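Local coordinates for protein beta-n-acetylhexosaminidase (Streptococcus pneumoniae, PDB 4AZI) that hydrolyses terminal beta-linked N-acetylhexosamine residues, as a family 20 glycoside hydrolase module of the pneumococcal exo-beta-D-N-acetylglucosaminidase StrH, at residues S35-Y39 / F357-N362; W194-K198 / D229-Y233. The protein carries 2 engineered substitutions. All blocks are in the same frame, centred on the assembly; numbering follows the deposited sequence.

In the fold
The chain folds as an eight-stranded parallel (beta/alpha)8 barrel followed by C-terminal helices, and the two contacts lie on opposite sides of the chain's centre, their centres 39 Å apart and their nearest atoms about 21 Å apart. Contact 1 pairs the end of helix 24-37, just before strand 41-45, with the loop 357-362 that leaves the barrel after helix 339-352, so it connects an early barrel helix to the C-terminal part. Contact 2 falls between these two segments in sequence, joining helix 193-199 to the loop after strand 223-227. They share no helix or strand: contact 1 joins the barrel to the C-terminal helices, while contact 2 borders the inhibitor-binding pocket.

Contact 1: S35-Y39 / F357-N362; sequences SELGY and FRANYN
Phe357 drives the edge of its ring into the face of Tyr39, a T-shaped pair with centroids 4.7 Å apart and planes at 79°. Starting at CB, the Phe357 side chain passes the carbonyl end of helix 24-37: CB and CG lie near Leu37 O, and CD2 comes to 3.4 Å from that oxygen. CE2 then sits over the middle of the Tyr39 ring, 3.5 Å from its CZ, and CZ of Phe357 follows over the same face. CG lies anti to the carbonyl carbon (chi1 -72°), which turns the ring toward Tyr39. Tyr39 OH is held separately by Met346 O of helix 339-352.

Next along the chain, Arg358 N donates to Gly38 O at 3.1 Å, nearly straight and on a lone pair in the carbonyl plane. Gly38, with positive phi just past the helix, lets the two backbones close in, and its CA makes a CA-H...O contact to Arg358 O.

Farther along, Asn360 OD1 accepts Asn362 N (3.0 Å) in an Asx turn, while Asn362 ND2 reaches it from the opposite face and makes a weak hydrogen bond to Ser35 OG; Asn362 OD1 is held by Lys107 NZ. One water donates to both Glu36 O and Arg358 O. With Glu36 O met by water and Gly38 O by Arg358 N, a polar seam runs next to the aromatic pair.

Contact 2: W194-K198 / D229-Y233; sequences WYYLK and DGFYY
At the rim of the inhibitor pocket in this TIM barrel, the loop following strand 223-227 packs on helix 193-199, chiefly through Trp194 and Tyr233. CB of Trp194 stands over the centre of the Tyr233 ring, 3.4 Å from its centroid, in a CH-pi contact; the indole and phenol rings themselves meet obliquely, at 38°. Tyr233 swings its CG opposite its backbone N (chi1 -177°), which turns a face of the ring to that methylene. The indole's six-membered ring receives Gly230 CA over one face, 3.6 Å from the centroid, while Asp229 CB lies 3.6 Å from Trp194 NE1. That N-H bonds to Tyr257 OH, which also bonds to Asp229 OD2; Trp250 NE1 donates to OD1. Both Tyr257 and Trp250 line the pocket, consistent with Trp194 and Asp229 acting as a second shell to them. Lys198, extended beyond CG, brings NZ to the edge of the Tyr233 ring and makes a weak bond to Tyr233 O at 3.1 Å. A water joins Tyr195 N to Tyr233 OH, which also bonds to Asn258 N. Helix 203-219 closes in beside the pair: its Phe206 meets Trp194 edge-to-face, and Tyr203 OH bonds to both Gly230 O and Tyr233 N.

Contact 1: S35-Y39 / F357-N362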
ATOM      1  N   SER A  35       1.330  10.374  11.736  1.00 13.98           N
ATOM      2  CA  SER A  35       2.443  10.775  12.595  1.00 14.29           C
ATOM      3  C   SER A  35       2.018  11.025  14.044  1.00 14.23           C
ATOM      4  O   SER A  35       2.754  10.690  14.974  1.00 14.42           O
ATOM      5  CB  SER A  35       3.136  12.018  12.042  1.00 14.32           C
ATOM      6  OG  SER A  35       4.193  12.399  12.902  1.00 15.31           O
ATOM      7  N   GLU A  36       0.838  11.614  14.237  1.00 14.22           N
ATOM      8  CA  GLU A  36       0.380  11.916  15.584  1.00 14.66           C
ATOM      9  C   GLU A  36      -0.060  10.651  16.315  1.00 13.92           C
ATOM     10  O   GLU A  36       0.130  10.528  17.533  1.00 13.83           O
ATOM     11  CB  GLU A  36      -0.755  12.947  15.565  1.00 15.92           C
ATOM     12  CG  GLU A  36      -2.147  12.350  15.701  1.00 17.79           C
ATOM     13  CD  GLU A  36      -3.192  13.366  16.131  1.00 18.95           C
ATOM     14  OE1 GLU A  36      -3.361  14.378  15.419  1.00 20.10           O
ATOM     15  OE2 GLU A  36      -3.842  13.141  17.175  1.00 19.63           O
ATOM     16  N   LEU A  37      -0.641   9.719  15.564  1.00 12.85           N
ATOM     17  CA  LEU A  37      -1.215   8.506  16.135  1.00 12.48           C
ATOM     18  C   LEU A  37      -0.157   7.411  16.307  1.00 12.47           C
ATOM     19  O   LEU A  37      -0.408   6.401  16.963  1.00 12.70           O
ATOM     20  CB  LEU A  37      -2.395   8.014  15.279  1.00 12.29           C
ATOM     21  CG  LEU A  37      -3.651   8.907  15.251  1.00 12.08           C
ATOM     22  CD1 LEU A  37      -4.640   8.444  14.189  1.00 12.27           C
ATOM     23  CD2 LEU A  37      -4.322   8.984  16.614  1.00 11.93           C
ATOM     24  N   GLY A  38       1.022   7.628  15.728  1.00 12.25           N
ATOM     25  CA  GLY A  38       2.159   6.722  15.924  1.00 12.31           C
ATOM     26  C   GLY A  38       2.334   5.606  14.914  1.00 12.25           C
ATOM     27  O   GLY A  38       3.031   4.613  15.187  1.00 12.37           O
ATOM     28  N   TYR A  39       1.716   5.769  13.745  1.00 12.37           N
ATOM     29  CA  TYR A  39       1.961   4.907  12.586  1.00 12.37           C
ATOM     30  C   TYR A  39       3.391   5.086  12.088  1.00 12.53           C
ATOM     31  O   TYR A  39       4.061   6.045  12.467  1.00 12.63           O
ATOM     32  CB  TYR A  39       0.981   5.246  11.456  1.00 12.34           C
ATOM     33  CG  TYR A  39      -0.430   4.794  11.721  1.00 12.33           C
ATOM     34  CD1 TYR A  39      -1.293   5.547  12.534  1.00 12.11           C
ATOM     35  CD2 TYR A  39      -0.912   3.612  11.160  1.00 12.39           C
ATOM     36  CE1 TYR A  39      -2.587   5.124  12.793  1.00 12.01           C
ATOM     37  CE2 TYR A  39      -2.207   3.182  11.406  1.00 12.53           C
ATOM     38  CZ  TYR A  39      -3.042   3.944  12.221  1.00 12.43           C
ATOM     39  OH  TYR A  39      -4.320   3.499  12.462  1.00 12.20           O
ATOM     40  N   PHE A 357       2.081   1.433  18.759  1.00 15.90           N
ATOM     41  CA  PHE A 357       2.117   2.762  18.162  1.00 16.04           C
ATOM     42  C   PHE A 357       2.958   3.743  18.959  1.00 16.33           C
ATOM     43  O   PHE A 357       2.947   3.726  20.193  1.00 16.33           O
ATOM     44  CB  PHE A 357       0.690   3.289  17.985  1.00 15.87           C
ATOM     45  CG  PHE A 357      -0.068   2.601  16.882  1.00 15.90           C
ATOM     46  CD1 PHE A 357      -0.555   1.305  17.051  1.00 15.76           C
ATOM     47  CD2 PHE A 357      -0.270   3.236  15.662  1.00 16.01           C
ATOM     48  CE1 PHE A 357      -1.241   0.665  16.029  1.00 16.02           C
ATOM     49  CE2 PHE A 357      -0.958   2.600  14.636  1.00 15.57           C
ATOM     50  CZ  PHE A 357      -1.446   1.314  14.818  1.00 15.99           C
ATOM     51  N   ARG A 358       3.678   4.606  18.245  1.00 16.42           N
ATOM     52  CA  ARG A 358       4.488   5.646  18.873  1.00 16.46           C
ATOM     53  C   ARG A 358       3.622   6.691  19.553  1.00 16.66           C
ATOM     54  O   ARG A 358       2.466   6.916  19.164  1.00 15.95           O
ATOM     55  CB  ARG A 358       5.380   6.353  17.842  1.00 16.43           C
ATOM     56  CG  ARG A 358       6.579   5.547  17.362  1.00 16.57           C
ATOM     57  CD  ARG A 358       7.471   6.393  16.466  1.00 16.79           C
ATOM     58  NE  ARG A 358       8.467   7.139  17.233  1.00 17.68           N
ATOM     59  CZ  ARG A 358       9.217   8.134  16.755  1.00 18.09           C
ATOM     60  NH1 ARG A 358       9.090   8.535  15.490  1.00 18.41           N
ATOM     61  NH2 ARG A 358      10.103   8.732  17.549  1.00 18.28           N
ATOM     62  N   ALA A 359       4.195   7.325  20.576  1.00 16.61           N
ATOM     63  CA  ALA A 359       3.655   8.568  21.119  1.00 16.80           C
ATOM     64  C   ALA A 359       3.699   9.649  20.035  1.00 16.83           C
ATOM     65  O   ALA A 359       4.316   9.462  18.983  1.00 16.59           O
ATOM     66  CB  ALA A 359       4.461   8.993  22.338  1.00 17.12           C
ATOM     67  N   ASN A 360       3.028  10.770  20.278  1.00 17.39           N
ATOM     68  CA  ASN A 360       2.998  11.873  19.326  1.00 17.16           C
ATOM     69  C   ASN A 360       4.182  12.808  19.541  1.00 17.45           C
ATOM     70  O   ASN A 360       4.257  13.508  20.555  1.00 17.23           O
ATOM     71  CB  ASN A 360       1.670  12.633  19.427  1.00 17.24           C
ATOM     72  CG  ASN A 360       1.566  13.789  18.447  1.00 17.50           C
ATOM     73  OD1 ASN A 360       2.473  14.057  17.653  1.00 17.59           O
ATOM     74  ND2 ASN A 360       0.442  14.489  18.501  1.00 17.59           N
ATOM     75  N   TYR A 361       5.082  12.824  18.563  1.00 17.21           N
ATOM     76  CA  TYR A 361       6.337  13.565  18.647  1.00 17.78           C
ATOM     77  C   TYR A 361       6.322  14.911  17.933  1.00 18.43           C
ATOM     78  O   TYR A 361       7.370  15.548  17.787  1.00 18.57           O
ATOM     79  CB  TYR A 361       7.497  12.691  18.138  1.00 17.51           C
ATOM     80  CG  TYR A 361       7.987  11.744  19.204  1.00 17.59           C
ATOM     81  CD1 TYR A 361       8.943  12.153  20.131  1.00 17.78           C
ATOM     82  CD2 TYR A 361       7.469  10.451  19.311  1.00 17.50           C
ATOM     83  CE1 TYR A 361       9.384  11.301  21.128  1.00 17.66           C
ATOM     84  CE2 TYR A 361       7.901   9.591  20.304  1.00 17.72           C
ATOM     85  CZ  TYR A 361       8.857  10.027  21.212  1.00 18.01           C
ATOM     86  OH  TYR A 361       9.289   9.187  22.205  1.00 18.33           O
ATOM     87  N   ASN A 362       5.140  15.354  17.504  1.00 19.24           N
ATOM     88  CA  ASN A 362       5.028  16.602  16.742  1.00 20.09           C
ATOM     89  C   ASN A 362       5.314  17.861  17.551  1.00 19.73           C
ATOM     90  O   ASN A 362       6.043  18.737  17.085  1.00 20.06           O
ATOM     91  CB  ASN A 362       3.685  16.704  16.021  1.00 20.74           C
ATOM     92  CG  ASN A 362       3.651  15.889  14.743  1.00 21.91           C
ATOM     93  OD1 ASN A 362       4.406  16.150  13.795  1.00 21.75           O
ATOM     94  ND2 ASN A 362       2.777  14.889  14.710  1.00 21.97           N
TER
HETATM   95  O   HOH W   1       5.101  10.598  16.484  1.00 25.53           O
HETATM   96  O   HOH W   2       0.538   8.643  19.485  1.00 13.14           O

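Contact 2: W194-K198 / D229-Y233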
ATOM      1  N   TRP A 194      -7.848 -17.514 -10.441  1.00 12.43           N
ATOM      2  CA  TRP A 194      -6.782 -18.516 -10.280  1.00 11.83           C
ATOM      3  C   TRP A 194      -7.174 -19.871 -10.794  1.00 12.27           C
ATOM      4  O   TRP A 194      -6.368 -20.569 -11.432  1.00 11.96           O
ATOM      5  CB  TRP A 194      -6.317 -18.571  -8.821  1.00 11.56           C
ATOM      6  CG  TRP A 194      -6.094 -17.175  -8.295  1.00 11.13           C
ATOM      7  CD1 TRP A 194      -6.861 -16.473  -7.368  1.00 11.10           C
ATOM      8  CD2 TRP A 194      -5.083 -16.225  -8.745  1.00 10.98           C
ATOM      9  NE1 TRP A 194      -6.374 -15.194  -7.193  1.00 10.73           N
ATOM     10  CE2 TRP A 194      -5.309 -14.986  -7.986  1.00 10.58           C
ATOM     11  CE3 TRP A 194      -4.030 -16.281  -9.646  1.00 10.87           C
ATOM     12  CZ2 TRP A 194      -4.505 -13.875  -8.144  1.00 10.72           C
ATOM     13  CZ3 TRP A 194      -3.225 -15.146  -9.796  1.00 10.59           C
ATOM     14  CH2 TRP A 194      -3.467 -13.971  -9.067  1.00 10.58           C
ATOM     15  N   TYR A 195      -8.415 -20.259 -10.521  1.00 12.77           N
ATOM     16  CA  TYR A 195      -8.994 -21.461 -11.098  1.00 13.00           C
ATOM     17  C   TYR A 195      -8.934 -21.408 -12.638  1.00 12.77           C
ATOM     18  O   TYR A 195      -8.571 -22.392 -13.268  1.00 12.34           O
ATOM     19  CB  TYR A 195     -10.423 -21.676 -10.574  1.00 14.19           C
ATOM     20  CG  TYR A 195     -11.090 -22.946 -11.067  1.00 15.46           C
ATOM     21  CD1 TYR A 195     -10.580 -24.204 -10.742  1.00 16.28           C
ATOM     22  CD2 TYR A 195     -12.237 -22.884 -11.851  1.00 16.10           C
ATOM     23  CE1 TYR A 195     -11.194 -25.369 -11.197  1.00 16.90           C
ATOM     24  CE2 TYR A 195     -12.854 -24.037 -12.312  1.00 16.86           C
ATOM     25  CZ  TYR A 195     -12.326 -25.273 -11.988  1.00 16.87           C
ATOM     26  OH  TYR A 195     -12.951 -26.403 -12.448  1.00 17.12           O
ATOM     27  N   TYR A 196      -9.232 -20.257 -13.236  1.00 12.78           N
ATOM     28  CA  TYR A 196      -9.185 -20.117 -14.707  1.00 13.24           C
ATOM     29  C   TYR A 196      -7.766 -20.197 -15.277  1.00 13.47           C
ATOM     30  O   TYR A 196      -7.548 -20.846 -16.306  1.00 13.46           O
ATOM     31  CB  TYR A 196      -9.864 -18.832 -15.176  1.00 13.55           C
ATOM     32  CG  TYR A 196     -11.372 -18.904 -15.284  1.00 13.75           C
ATOM     33  CD1 TYR A 196     -12.168 -19.138 -14.158  1.00 13.85           C
ATOM     34  CD2 TYR A 196     -12.009 -18.701 -16.507  1.00 13.80           C
ATOM     35  CE1 TYR A 196     -13.552 -19.188 -14.256  1.00 14.15           C
ATOM     36  CE2 TYR A 196     -13.396 -18.736 -16.609  1.00 13.74           C
ATOM     37  CZ  TYR A 196     -14.158 -18.982 -15.483  1.00 13.93           C
ATOM     38  OH  TYR A 196     -15.531 -19.021 -15.572  1.00 14.17           O
ATOM     39  N   LEU A 197      -6.806 -19.561 -14.600  1.00 13.54           N
ATOM     40  CA  LEU A 197      -5.398 -19.695 -14.964  1.00 13.57           C
ATOM     41  C   LEU A 197      -4.932 -21.152 -14.981  1.00 13.89           C
ATOM     42  O   LEU A 197      -4.314 -21.585 -15.954  1.00 13.64           O
ATOM     43  CB  LEU A 197      -4.494 -18.875 -14.035  1.00 13.49           C
ATOM     44  CG  LEU A 197      -4.418 -17.356 -14.227  1.00 13.51           C
ATOM     45  CD1 LEU A 197      -3.490 -16.785 -13.172  1.00 13.10           C
ATOM     46  CD2 LEU A 197      -3.923 -16.988 -15.620  1.00 13.25           C
ATOM     47  N   LYS A 198      -5.232 -21.908 -13.924  1.00 14.25           N
ATOM     48  CA  LYS A 198      -4.795 -23.311 -13.850  1.00 15.29           C
ATOM     49  C   LYS A 198      -5.448 -24.160 -14.941  1.00 15.60           C
ATOM     50  O   LYS A 198      -4.778 -24.974 -15.596  1.00 15.88           O
ATOM     51  CB  LYS A 198      -5.037 -23.909 -12.451  1.00 15.58           C
ATOM     52  CG  LYS A 198      -4.095 -23.343 -11.393  1.00 15.95           C
ATOM     53  CD  LYS A 198      -4.062 -24.174 -10.114  1.00 16.50           C
ATOM     54  CE  LYS A 198      -2.869 -23.759  -9.259  1.00 16.59           C
ATOM     55  NZ  LYS A 198      -2.879 -24.258  -7.847  1.00 16.68           N
ATOM     56  N   ASP A 229      -2.973 -13.388  -2.820  1.00 10.63           N
ATOM     57  CA  ASP A 229      -3.872 -14.191  -3.688  1.00 11.08           C
ATOM     58  C   ASP A 229      -3.176 -15.192  -4.615  1.00 11.15           C
ATOM     59  O   ASP A 229      -3.504 -16.379  -4.621  1.00 11.20           O
ATOM     60  CB  ASP A 229      -4.751 -13.293  -4.574  1.00 11.16           C
ATOM     61  CG  ASP A 229      -5.478 -12.215  -3.799  1.00 11.36           C
ATOM     62  OD1 ASP A 229      -4.862 -11.560  -2.935  1.00 11.23           O
ATOM     63  OD2 ASP A 229      -6.668 -12.001  -4.087  1.00 11.94           O
ATOM     64  N   GLY A 230      -2.223 -14.704  -5.404  1.00 11.47           N
ATOM     65  CA  GLY A 230      -1.680 -15.490  -6.496  1.00 11.53           C
ATOM     66  C   GLY A 230      -0.597 -16.456  -6.087  1.00 11.76           C
ATOM     67  O   GLY A 230      -0.122 -17.223  -6.912  1.00 12.00           O
ATOM     68  N   PHE A 231      -0.190 -16.420  -4.820  1.00 11.84           N
ATOM     69  CA  PHE A 231       0.969 -17.189  -4.365  1.00 11.96           C
ATOM     70  C   PHE A 231       0.597 -18.567  -3.826  1.00 12.03           C
ATOM     71  O   PHE A 231      -0.159 -18.685  -2.857  1.00 12.16           O
ATOM     72  CB  PHE A 231       1.770 -16.393  -3.323  1.00 11.91           C
ATOM     73  CG  PHE A 231       2.542 -15.233  -3.901  1.00 12.12           C
ATOM     74  CD1 PHE A 231       1.893 -14.051  -4.259  1.00 12.32           C
ATOM     75  CD2 PHE A 231       3.917 -15.324  -4.093  1.00 12.02           C
ATOM     76  CE1 PHE A 231       2.604 -12.985  -4.799  1.00 12.61           C
ATOM     77  CE2 PHE A 231       4.636 -14.260  -4.623  1.00 12.56           C
ATOM     78  CZ  PHE A 231       3.979 -13.086  -4.979  1.00 12.51           C
ATOM     79  N   TYR A 232       1.151 -19.597  -4.454  1.00 12.19           N
ATOM     80  CA  TYR A 232       0.897 -20.987  -4.086  1.00 12.51           C
ATOM     81  C   TYR A 232      -0.581 -21.268  -3.901  1.00 12.64           C
ATOM     82  O   TYR A 232      -1.013 -21.724  -2.846  1.00 12.36           O
ATOM     83  CB  TYR A 232       1.718 -21.366  -2.849  1.00 12.62           C
ATOM     84  CG  TYR A 232       3.192 -21.368  -3.165  1.00 12.85           C
ATOM     85  CD1 TYR A 232       3.810 -22.516  -3.649  1.00 12.80           C
ATOM     86  CD2 TYR A 232       3.959 -20.215  -3.017  1.00 12.56           C
ATOM     87  CE1 TYR A 232       5.150 -22.517  -3.970  1.00 13.11           C
ATOM     88  CE2 TYR A 232       5.304 -20.211  -3.328  1.00 12.73           C
ATOM     89  CZ  TYR A 232       5.892 -21.370  -3.802  1.00 12.81           C
ATOM     90  OH  TYR A 232       7.218 -21.387  -4.123  1.00 12.95           O
ATOM     91  N   TYR A 233      -1.358 -20.970  -4.937  1.00 13.20           N
ATOM     92  CA  TYR A 233      -2.814 -21.121  -4.875  1.00 13.66           C
ATOM     93  C   TYR A 233      -3.152 -22.545  -4.458  1.00 14.38           C
ATOM     94  O   TYR A 233      -2.500 -23.498  -4.899  1.00 14.21           O
ATOM     95  CB  TYR A 233      -3.445 -20.782  -6.229  1.00 13.43           C
ATOM     96  CG  TYR A 233      -4.958 -20.833  -6.247  1.00 13.18           C
ATOM     97  CD1 TYR A 233      -5.723 -19.827  -5.646  1.00 12.70           C
ATOM     98  CD2 TYR A 233      -5.626 -21.874  -6.885  1.00 13.12           C
ATOM     99  CE1 TYR A 233      -7.115 -19.867  -5.680  1.00 12.97           C
ATOM    100  CE2 TYR A 233      -7.012 -21.929  -6.920  1.00 12.82           C
ATOM    101  CZ  TYR A 233      -7.752 -20.928  -6.316  1.00 12.58           C
ATOM    102  OH  TYR A 233      -9.123 -20.993  -6.356  1.00 12.17           O
TER
HETATM  103  O   HOH W   3      -9.725 -18.897  -8.231  1.00 12.14           O